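Local coordinates for DUF2020 domain-containing protein (PDB 3V7B) that is of unknown function but belongs to the DUF2020 family of the Mog1p/PsbP clan, pairing an antiparallel sheet with helices on its two sides, at residues Q134-K137 / A138-A142; S8-P11 / F12-P16. One frame throughout, in Å; residues are numbered along the deposited sequence.

Contact 1: Q134-K137 / A138-A142; sequences QSLK and AELMA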
# COMPACT_ATOMS: atom_id res chain seq x y z
N GLN A 134 -5.22 9.27 -10.07
CA GLN A 134 -6.55 8.65 -9.80
C GLN A 134 -6.53 7.77 -8.62
O GLN A 134 -5.95 6.71 -8.71
CB GLN A 134 -6.98 7.81 -10.97
CG GLN A 134 -7.03 8.57 -12.29
CD GLN A 134 -5.65 8.86 -12.95
OE1 GLN A 134 -4.70 8.07 -12.87
NE2 GLN A 134 -5.57 10.03 -13.62
N SER A 135 -7.25 8.13 -7.56
CA SER A 135 -7.24 7.37 -6.30
C SER A 135 -7.95 6.00 -6.52
O SER A 135 -7.75 5.04 -5.76
CB SER A 135 -7.91 8.16 -5.17
OG SER A 135 -9.26 8.42 -5.47
N LEU A 136 -8.81 5.92 -7.57
CA LEU A 136 -9.41 4.66 -7.92
C LEU A 136 -8.34 3.60 -8.16
O LEU A 136 -8.54 2.49 -7.81
CB LEU A 136 -10.36 4.76 -9.15
CG LEU A 136 -11.13 3.47 -9.56
CD1 LEU A 136 -11.85 2.77 -8.40
CD2 LEU A 136 -12.08 3.74 -10.75
N LYS A 137 -7.19 3.95 -8.72
CA LYS A 137 -6.14 2.96 -8.98
C LYS A 137 -5.60 2.31 -7.69
O LYS A 137 -5.47 1.09 -7.59
CB LYS A 137 -5.04 3.57 -9.84
CG LYS A 137 -5.53 3.79 -11.27
CD LYS A 137 -4.52 4.62 -12.07
CE LYS A 137 -4.95 4.84 -13.52
NZ LYS A 137 -3.81 5.39 -14.36
N ALA A 138 -5.34 3.15 -6.71
CA ALA A 138 -4.89 2.79 -5.39
C ALA A 138 -5.97 1.99 -4.68
O ALA A 138 -5.70 0.96 -4.00
CB ALA A 138 -4.53 4.05 -4.59
N GLU A 139 -7.21 2.40 -4.85
CA GLU A 139 -8.34 1.68 -4.24
C GLU A 139 -8.47 0.26 -4.78
O GLU A 139 -8.67 -0.65 -4.04
CB GLU A 139 -9.61 2.45 -4.49
CG GLU A 139 -10.84 1.74 -4.00
CD GLU A 139 -12.08 2.63 -4.12
OE1 GLU A 139 -11.95 3.88 -4.03
OE2 GLU A 139 -13.16 2.07 -4.28
N LEU A 140 -8.30 0.08 -6.08
CA LEU A 140 -8.39 -1.26 -6.71
C LEU A 140 -7.30 -2.18 -6.26
O LEU A 140 -7.54 -3.35 -5.95
CB LEU A 140 -8.33 -1.14 -8.23
CG LEU A 140 -9.52 -0.51 -8.96
CD1 LEU A 140 -9.20 -0.19 -10.44
CD2 LEU A 140 -10.73 -1.46 -8.82
N MSE A 141 -6.10 -1.61 -6.14
CA MSE A 141 -4.98 -2.36 -5.62
C MSE A 141 -5.17 -2.76 -4.15
O MSE A 141 -4.86 -3.87 -3.77
CB MSE A 141 -3.67 -1.56 -5.88
CG MSE A 141 -3.28 -1.53 -7.32
SE MSE A 141 -1.54 -0.70 -7.68
CE MSE A 141 -1.98 1.17 -7.47
N ALA A 142 -5.63 -1.84 -3.31
CA ALA A 142 -5.87 -2.17 -1.90
C ALA A 142 -6.89 -3.26 -1.77
O ALA A 142 -6.71 -4.22 -0.99
CB ALA A 142 -6.31 -0.98 -1.10
O HOH W 1 -11.10 6.26 -5.21
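The carboxylate of Glu139 has CD1 of Leu136 under one face, almost directly below its CD at 4.3 Å. Beyond its OE1 end sits a water that donates to OE1 at 2.8 Å and also bonds Ser135 OG, one turn earlier; it is displaced from the carboxylate plane toward the Leu136 side. The same OE1 forms a salt bridge with Arg108. With CG anti to the backbone N (chi1 -176°), Leu136 carries CD1 both beneath this carboxylate and to Leu140, whose CG lies 4.1 Å away in apolar contact. Three backbone bonds wind the first turns of helix 135-149: Glu139 N to Ser135 O at 2.8 Å, Leu140 N to Leu136 O, and Met141 N to Lys137 O. Selenomethionine Met141 bends at its third torsion (chi3 -76°), bringing CE back to 3.5 Å from Lys137 O while the side chain packs against Trp35 and Val36 of helix 33-40 and Val128 of the sheet. Lys137 instead stretches out toward the helix start: NZ bonds Asn40 O, and only weakly Gln134 OE1 at 3.2 Å. Ala138 and Met141 give the helix a largely apolar flank against the sheet. On another, Arg108 and the water at OE1 would favour the charged form of buried Glu139, while Glu100, close to its OE2, would tend to raise its pKa.

Contact 2: S8-P11 / F12-P16; sequences SALP and FDALP
Ala14 CB packs against Leu10 CB at 3.7 Å and lies 4.3 Å from CD of the Pro11 ring, closing a small apolar contact across the type I turn Pro11-Ala14. The turn is tied by Ala14 N to Pro11 O, 3.1 Å long and fairly straight at hydrogen (163°), though the donor stands well above the carbonyl plane, 53° out of it. Asp13 turns back over the start of the turn: with CG between its backbone N and carbonyl carbon (chi1 56°), OD1 rests against Pro11 CB and CG, 3.5 Å from each. Its CB meanwhile sits 3.7 Å above the plane of the Phe12 ring, over the ring centre. Further out, Arg74 of strand 69-75 reaches the backbone, NH2 to Leu10 O and NH1 to Pro11 O. Helix 79-89 receives the Phe12 ring through a cation-pi contact with Arg84 and an edge-to-face stack with Trp88, which also touches Asp13. Pro11 O is therefore gripped twice, by the turn's own amide and by a guanidinium whose positive charge would tend to polarise the carbonyl, so the turn is held to the strand largely through backbone oxygens and to the helix largely through the Phe12 ring.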
# COMPACT_ATOMS: atom_id res chain seq x y z
N SER A 8 8.31 -6.61 12.83
CA SER A 8 9.59 -6.19 13.45
C SER A 8 9.47 -4.93 14.33
O SER A 8 10.42 -4.12 14.42
CB SER A 8 10.63 -5.91 12.32
OG SER A 8 10.70 -6.94 11.34
N ALA A 9 8.32 -4.76 14.98
CA ALA A 9 8.02 -3.64 15.85
C ALA A 9 8.28 -2.30 15.16
O ALA A 9 8.63 -1.34 15.81
CB ALA A 9 8.78 -3.77 17.18
N LEU A 10 8.14 -2.24 13.83
CA LEU A 10 8.36 -0.98 13.12
C LEU A 10 7.34 0.07 13.55
O LEU A 10 6.19 -0.29 13.82
CB LEU A 10 8.30 -1.14 11.59
CG LEU A 10 9.55 -1.87 10.99
CD1 LEU A 10 9.34 -2.24 9.50
CD2 LEU A 10 10.85 -1.09 11.14
N PRO A 11 7.74 1.36 13.58
CA PRO A 11 6.85 2.42 14.02
C PRO A 11 5.73 2.68 12.96
O PRO A 11 5.83 2.22 11.82
CB PRO A 11 7.76 3.63 14.08
CG PRO A 11 8.83 3.34 13.07
CD PRO A 11 9.08 1.87 13.27
N PHE A 12 4.70 3.40 13.39
CA PHE A 12 3.50 3.71 12.54
C PHE A 12 3.85 4.32 11.16
O PHE A 12 3.10 4.15 10.16
CB PHE A 12 2.54 4.65 13.26
CG PHE A 12 2.98 6.07 13.29
CD1 PHE A 12 4.03 6.46 14.16
CD2 PHE A 12 2.45 7.00 12.44
CE1 PHE A 12 4.49 7.77 14.14
CE2 PHE A 12 2.88 8.36 12.47
CZ PHE A 12 3.90 8.72 13.30
N ASP A 13 4.98 5.01 11.08
CA ASP A 13 5.33 5.78 9.88
C ASP A 13 6.47 5.08 9.07
O ASP A 13 7.10 5.70 8.27
CB ASP A 13 5.72 7.22 10.23
CG ASP A 13 6.88 7.32 11.26
OD1 ASP A 13 7.33 6.31 11.87
OD2 ASP A 13 7.27 8.47 11.49
N ALA A 14 6.73 3.78 9.35
CA ALA A 14 7.69 3.00 8.56
C ALA A 14 7.25 2.89 7.11
O ALA A 14 6.02 2.69 6.80
CB ALA A 14 7.90 1.58 9.13
N LEU A 15 8.23 2.95 6.21
CA LEU A 15 7.91 2.82 4.80
C LEU A 15 8.64 1.59 4.25
O LEU A 15 9.72 1.28 4.69
CB LEU A 15 8.36 4.05 4.02
CG LEU A 15 7.56 5.32 4.30
CD1 LEU A 15 8.25 6.52 3.66
CD2 LEU A 15 6.17 5.15 3.73
N PRO A 16 8.05 0.90 3.26
CA PRO A 16 8.70 -0.27 2.63
C PRO A 16 10.07 0.07 2.02
O PRO A 16 10.21 1.12 1.41
CB PRO A 16 7.75 -0.62 1.53
CG PRO A 16 6.43 -0.06 1.97
CD PRO A 16 6.75 1.20 2.65

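Contact 1 is partly buried and contact 2 is a surface contact; they lie on opposite sides of the chain's centre, with their own centres about 22 Å apart and no touch between them. Both reach the same antiparallel sheet by different elements. In contact 1 the start of helix 135-149 meets strands 114-121 and 124-130 and packs beside helix 33-40, whereas in contact 2 a loop near the N-terminus bridges strand 69-75 and helix 79-89. The chemistry differs accordingly: successive helical hydrogen bonds, apolar packing and a buried carboxylate in 134-142, against a single turn hydrogen bond, arginine-held carbonyls and a ring contact in 8-16.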